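Local coordinates for high-affinity zinc uptake system protein znuA (Streptococcus suis, PDB 3MFQ) that binds zinc and probably delivers metal ions to an ABC transporter for uptake, at residues V20-G25 with E139-Q144; H149-K154 with H272-M277. All blocks are in the same frame, centred on the assembly; numbering follows the deposited sequence.

Both contacts are built on helix 131-156, the long helix that in this family of metal-binding proteins runs along the two lobes and joins them. Contact 1 sets its middle turns against the end of helix 14-24 in the N-terminal lobe; contact 2 sets later turns beside the C-terminal helix 266-281. Their centres lie 20 Å apart, and their nearest atoms come within about 5 Å without touching. Helix 266-281 also reaches contact 1, where Phe-266 and Ile-267 touch Tyr-141. Neither contact supplies a ligand to the zinc ion, which His-41, His-104, His-170 and Asp-254 bind, but Asn-273 in 272-277 hydrogen-bonds to the backbone of Phe-252, two residues before Asp-254.

Contact 1. Residues V20-G25 with E139-Q144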
loop_
_atom_site.group_PDB
_atom_site.type_symbol
_atom_site.label_atom_id
_atom_site.label_comp_id
_atom_site.label_asym_id
_atom_site.label_seq_id
_atom_site.Cartn_x
_atom_site.Cartn_y
_atom_site.Cartn_z
ATOM N N VAL A 20 10.525 -10.358 0.531
ATOM C CA VAL A 20 11.283 -11.581 0.282
ATOM C C VAL A 20 12.782 -11.366 0.425
ATOM O O VAL A 20 13.473 -12.164 1.052
ATOM C CB VAL A 20 10.989 -12.162 -1.108
ATOM C CG1 VAL A 20 11.868 -13.372 -1.370
ATOM C CG2 VAL A 20 9.532 -12.542 -1.215
ATOM N N TYR A 21 13.289 -10.290 -0.161
ATOM C CA TYR A 21 14.701 -9.985 -0.025
ATOM C C TYR A 21 15.057 -9.828 1.443
ATOM O O TYR A 21 16.045 -10.382 1.914
ATOM C CB TYR A 21 15.072 -8.716 -0.785
ATOM C CG TYR A 21 16.506 -8.297 -0.562
ATOM C CD1 TYR A 21 17.553 -9.005 -1.138
ATOM C CD2 TYR A 21 16.815 -7.200 0.230
ATOM C CE1 TYR A 21 18.868 -8.629 -0.936
ATOM C CE2 TYR A 21 18.128 -6.815 0.437
ATOM C CZ TYR A 21 19.151 -7.533 -0.149
ATOM O OH TYR A 21 20.458 -7.155 0.053
ATOM N N GLN A 22 14.240 -9.065 2.163
ATOM C CA GLN A 22 14.463 -8.839 3.584
ATOM C C GLN A 22 14.565 -10.167 4.318
ATOM O O GLN A 22 15.360 -10.320 5.243
ATOM C CB GLN A 22 13.328 -8.002 4.179
ATOM C CG GLN A 22 13.211 -6.603 3.592
ATOM C CD GLN A 22 14.386 -5.712 3.953
ATOM O OE1 GLN A 22 15.040 -5.909 4.976
ATOM N NE2 GLN A 22 14.654 -4.719 3.115
ATOM N N LEU A 23 13.761 -11.129 3.884
ATOM C CA LEU A 23 13.706 -12.430 4.535
ATOM C C LEU A 23 14.717 -13.402 3.942
ATOM O O LEU A 23 15.585 -13.913 4.647
ATOM C CB LEU A 23 12.298 -13.017 4.417
ATOM C CG LEU A 23 11.141 -12.097 4.813
ATOM C CD1 LEU A 23 9.804 -12.762 4.524
ATOM C CD2 LEU A 23 11.245 -11.695 6.277
ATOM N N ALA A 24 14.602 -13.648 2.641
ATOM C CA ALA A 24 15.399 -14.668 1.970
ATOM C C ALA A 24 16.746 -14.150 1.488
ATOM O O ALA A 24 17.599 -14.929 1.064
ATOM C CB ALA A 24 14.618 -15.262 0.806
ATOM N N GLY A 25 16.936 -12.837 1.552
ATOM C CA GLY A 25 18.159 -12.231 1.067
ATOM C C GLY A 25 18.436 -12.628 -0.368
ATOM O O GLY A 25 17.553 -12.562 -1.223
ATOM N N GLU A 139 12.770 -12.871 12.206
ATOM C CA GLU A 139 12.688 -12.271 13.531
ATOM C C GLU A 139 13.280 -10.866 13.545
ATOM O O GLU A 139 12.729 -9.960 14.172
ATOM C CB GLU A 139 13.380 -13.151 14.570
ATOM C CG GLU A 139 12.726 -14.501 14.771
ATOM C CD GLU A 139 13.143 -15.153 16.072
ATOM O OE1 GLU A 139 13.840 -14.491 16.871
ATOM O OE2 GLU A 139 12.772 -16.323 16.301
ATOM N N LYS A 140 14.397 -10.686 12.847
ATOM C CA LYS A 140 15.055 -9.386 12.787
ATOM C C LYS A 140 14.192 -8.344 12.079
ATOM O O LYS A 140 14.217 -7.167 12.434
ATOM C CB LYS A 140 16.412 -9.498 12.093
ATOM C CG LYS A 140 17.124 -8.166 11.935
ATOM C CD LYS A 140 18.417 -8.311 11.149
ATOM C CE LYS A 140 19.091 -6.963 10.947
ATOM N NZ LYS A 140 20.391 -7.096 10.233
ATOM N N TYR A 141 13.432 -8.775 11.079
ATOM C CA TYR A 141 12.571 -7.854 10.343
ATOM C C TYR A 141 11.269 -7.594 11.097
ATOM O O TYR A 141 10.727 -6.491 11.049
ATOM C CB TYR A 141 12.289 -8.369 8.929
ATOM C CG TYR A 141 11.561 -7.372 8.049
ATOM C CD1 TYR A 141 12.090 -6.109 7.812
ATOM C CD2 TYR A 141 10.351 -7.695 7.448
ATOM C CE1 TYR A 141 11.430 -5.195 7.007
ATOM C CE2 TYR A 141 9.685 -6.788 6.642
ATOM C CZ TYR A 141 10.229 -5.541 6.425
ATOM O OH TYR A 141 9.567 -4.642 5.623
ATOM N N GLN A 142 10.769 -8.610 11.792
ATOM C CA GLN A 142 9.593 -8.433 12.633
ATOM C C GLN A 142 9.866 -7.350 13.668
ATOM O O GLN A 142 9.046 -6.459 13.885
ATOM C CB GLN A 142 9.215 -9.740 13.330
ATOM C CG GLN A 142 8.645 -10.807 12.410
ATOM C CD GLN A 142 7.246 -10.480 11.915
ATOM O OE1 GLN A 142 6.562 -11.335 11.352
ATOM N NE2 GLN A 142 6.813 -9.243 12.125
ATOM N N ALA A 143 11.032 -7.435 14.298
ATOM C CA ALA A 143 11.435 -6.464 15.304
ATOM C C ALA A 143 11.597 -5.082 14.691
ATOM O O ALA A 143 11.287 -4.076 15.326
ATOM C CB ALA A 143 12.722 -6.899 15.974
ATOM N N GLN A 144 12.092 -5.035 13.460
ATOM C CA GLN A 144 12.255 -3.768 12.757
ATOM C C GLN A 144 10.898 -3.146 12.474
ATOM O O GLN A 144 10.746 -1.924 12.504
ATOM C CB GLN A 144 13.030 -3.963 11.455
ATOM C CG GLN A 144 14.502 -4.266 11.655
ATOM C CD GLN A 144 15.235 -4.451 10.346
ATOM O OE1 GLN A 144 16.453 -4.613 10.321
ATOM N NE2 GLN A 144 14.493 -4.428 9.246
HETATM O O HOH W 1 15.354 -3.560 6.883
#
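Gln-22 and Leu-23, in the last turn of helix 14-24, meet Tyr-141 of the long interlobe helix 131-156, and the tyrosine ring reaches across from the long helix to the first one. Gln-22 lies over one face of that ring in a CH-pi contact: its CB is 4.2 Å from the ring centroid and only 7° off the normal. The bend at chi2 (-68°) turns the rest of the chain along the ring, with Gln-22 OE1 4.1 Å from Tyr-141 CD1 and the amide tilted 23° from the ring plane. Leu-23 CD2 approaches obliquely, 4.3 Å from Tyr-141 CD2. A water donates to Gln-22 OE1 at 3.0 Å and accepts from Gln-144 NE2 at 2.7 Å, linking the helices beside the ring. Gln-22 NE2 binds Asp-18 within its own helix, while Tyr-112, Phe-266 and Ile-267 also touch the tyrosine. Tyrosine offers a flat face to the glutamine methylenes, glutamine's amide serves water and Asp-18, and the buried, branched leucine adds an apolar methyl. Between the segments themselves, packing and one water bridge replace direct hydrogen bonds; one turn earlier in the long helix, Asn-137 ND2 hydrogen-bonds to the Leu-23 carbonyl.

Contact 2. Residues H149-K154 with H272-M277; sequences HAWVEK and HNVKLM
Helices 131-156 and 266-281 run side by side here in the same direction, their local axes only 8° apart and 10.5 Å from each other at closest approach, with Val-152 and Val-274 bringing their CA atoms to 6.7 Å. Trp-151, Val-152, Val-274 and Lys-275 fill the space between. Val-274 points toward the other helix and divides its surface between two neighbours. Its CG1 sits 3.6 Å from Trp-151 CZ3, meeting the six-membered ring obliquely, while its CG2 lies 3.7 Å from Val-152 CG1. The indole gets there because Trp-151 CG stands anti to the backbone N (chi1 -177°), which carries the benzo end across to the partner helix although the CA–CB bond does not itself aim that way. Lys-275 passes the far end of the indole at about a right angle: its CG comes up at the ring edge, near the plane, 3.9 Å from Trp-151 CH2, and Lys-275 CE lies 3.9 Å from Trp-151 CZ2. The chain is extended beyond CG, so CG and CE both reach the aromatic rim while the residue as a whole stays exposed. Lys-271, one turn before Lys-275, makes a cation-pi interaction with the same indole. Val-152 also touches Tyr-180, and Val-274 touches Glu-155 and Leu-156 in the next turn of helix 131-156, continuing the same helix pair. The compact branched valines suit the buried part of the interface, whereas the broad tryptophan spans the helices at its partly exposed margin, where lysine can offer an aliphatic stem. No hydrogen bond crosses between the segments, so besides the cation-pi contact of Lys-271 the two parallel helices are held here by the fit of apolar side chains.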
loop_
_atom_site.group_PDB
_atom_site.type_symbol
_atom_site.label_atom_id
_atom_site.label_comp_id
_atom_site.label_asym_id
_atom_site.label_seq_id
_atom_site.Cartn_x
_atom_site.Cartn_y
_atom_site.Cartn_z
ATOM N N HIS A 149 6.659 0.826 14.122
ATOM C CA HIS A 149 5.357 1.234 14.632
ATOM C C HIS A 149 5.505 2.296 15.713
ATOM O O HIS A 149 4.713 3.234 15.789
ATOM C CB HIS A 149 4.580 0.034 15.172
ATOM C CG HIS A 149 3.180 0.363 15.594
ATOM N ND1 HIS A 149 2.086 0.143 14.785
ATOM C CD2 HIS A 149 2.697 0.902 16.739
ATOM C CE1 HIS A 149 0.990 0.529 15.413
ATOM N NE2 HIS A 149 1.334 0.994 16.601
ATOM N N ALA A 150 6.528 2.145 16.547
ATOM C CA ALA A 150 6.801 3.115 17.600
ATOM C C ALA A 150 7.264 4.437 17.000
ATOM O O ALA A 150 6.947 5.507 17.516
ATOM C CB ALA A 150 7.842 2.572 18.562
ATOM N N TRP A 151 8.010 4.352 15.904
ATOM C CA TRP A 151 8.523 5.534 15.223
ATOM C C TRP A 151 7.386 6.362 14.644
ATOM O O TRP A 151 7.344 7.581 14.811
ATOM C CB TRP A 151 9.484 5.121 14.110
ATOM C CG TRP A 151 10.121 6.270 13.385
ATOM C CD1 TRP A 151 11.304 6.877 13.692
ATOM C CD2 TRP A 151 9.615 6.942 12.227
ATOM N NE1 TRP A 151 11.565 7.887 12.799
ATOM C CE2 TRP A 151 10.542 7.949 11.890
ATOM C CE3 TRP A 151 8.467 6.794 11.442
ATOM C CZ2 TRP A 151 10.357 8.801 10.804
ATOM C CZ3 TRP A 151 8.286 7.640 10.365
ATOM C CH2 TRP A 151 9.225 8.630 10.056
ATOM N N VAL A 152 6.466 5.692 13.957
ATOM C CA VAL A 152 5.329 6.363 13.338
ATOM C C VAL A 152 4.488 7.071 14.389
ATOM O O VAL A 152 4.090 8.221 14.208
ATOM C CB VAL A 152 4.434 5.370 12.579
ATOM C CG1 VAL A 152 3.256 6.095 11.958
ATOM C CG2 VAL A 152 5.237 4.642 11.518
ATOM N N GLU A 153 4.223 6.371 15.487
ATOM C CA GLU A 153 3.458 6.929 16.595
ATOM C C GLU A 153 4.077 8.221 17.117
ATOM O O GLU A 153 3.436 9.270 17.116
ATOM C CB GLU A 153 3.339 5.910 17.732
ATOM C CG GLU A 153 2.323 4.801 17.486
ATOM C CD GLU A 153 0.884 5.282 17.613
ATOM O OE1 GLU A 153 0.668 6.503 17.777
ATOM O OE2 GLU A 153 -0.034 4.435 17.549
ATOM N N LYS A 154 5.323 8.138 17.569
ATOM C CA LYS A 154 6.020 9.310 18.081
ATOM C C LYS A 154 6.050 10.405 17.024
ATOM O O LYS A 154 5.943 11.589 17.335
ATOM C CB LYS A 154 7.444 8.944 18.513
ATOM C CG LYS A 154 8.279 10.123 19.006
ATOM C CD LYS A 154 9.527 9.659 19.753
ATOM C CE LYS A 154 9.170 8.904 21.030
ATOM N NZ LYS A 154 10.339 8.176 21.606
ATOM N N HIS A 272 8.933 7.804 4.732
ATOM C CA HIS A 272 8.733 8.843 3.731
ATOM C C HIS A 272 7.309 9.384 3.777
ATOM O O HIS A 272 7.093 10.596 3.818
ATOM C CB HIS A 272 9.038 8.300 2.337
ATOM C CG HIS A 272 8.631 9.221 1.228
ATOM N ND1 HIS A 272 9.500 10.123 0.656
ATOM C CD2 HIS A 272 7.449 9.377 0.589
ATOM C CE1 HIS A 272 8.870 10.797 -0.291
ATOM N NE2 HIS A 272 7.623 10.362 -0.351
ATOM N N ASN A 273 6.339 8.477 3.764
ATOM C CA ASN A 273 4.941 8.869 3.839
ATOM C C ASN A 273 4.652 9.663 5.107
ATOM O O ASN A 273 4.052 10.736 5.056
ATOM C CB ASN A 273 4.033 7.640 3.758
ATOM C CG ASN A 273 3.906 7.101 2.345
ATOM O OD1 ASN A 273 4.522 7.617 1.412
ATOM N ND2 ASN A 273 3.097 6.062 2.180
ATOM N N VAL A 274 5.095 9.134 6.242
ATOM C CA VAL A 274 4.848 9.761 7.535
ATOM C C VAL A 274 5.441 11.165 7.642
ATOM O O VAL A 274 4.734 12.111 7.979
ATOM C CB VAL A 274 5.381 8.893 8.683
ATOM C CG1 VAL A 274 5.410 9.685 9.970
ATOM C CG2 VAL A 274 4.529 7.646 8.836
ATOM N N LYS A 275 6.735 11.299 7.363
ATOM C CA LYS A 275 7.389 12.604 7.415
ATOM C C LYS A 275 6.642 13.615 6.553
ATOM O O LYS A 275 6.489 14.777 6.924
ATOM C CB LYS A 275 8.846 12.513 6.948
ATOM C CG LYS A 275 9.789 11.780 7.892
ATOM C CD LYS A 275 11.240 11.964 7.454
ATOM C CE LYS A 275 12.201 11.139 8.304
ATOM N NZ LYS A 275 13.625 11.400 7.946
ATOM N N LEU A 276 6.180 13.159 5.396
ATOM C CA LEU A 276 5.496 14.025 4.447
ATOM C C LEU A 276 4.225 14.597 5.058
ATOM O O LEU A 276 3.924 15.779 4.903
ATOM C CB LEU A 276 5.163 13.249 3.171
ATOM C CG LEU A 276 4.664 14.062 1.977
ATOM C CD1 LEU A 276 5.700 15.093 1.573
ATOM C CD2 LEU A 276 4.338 13.151 0.809
ATOM N N MET A 277 3.485 13.749 5.759
ATOM C CA MET A 277 2.231 14.162 6.371
ATOM C C MET A 277 2.459 15.193 7.468
ATOM O O MET A 277 1.754 16.198 7.544
ATOM C CB MET A 277 1.497 12.949 6.940
ATOM C CG MET A 277 1.209 11.870 5.917
ATOM S SD MET A 277 0.351 10.459 6.630
ATOM C CE MET A 277 0.238 9.382 5.207
#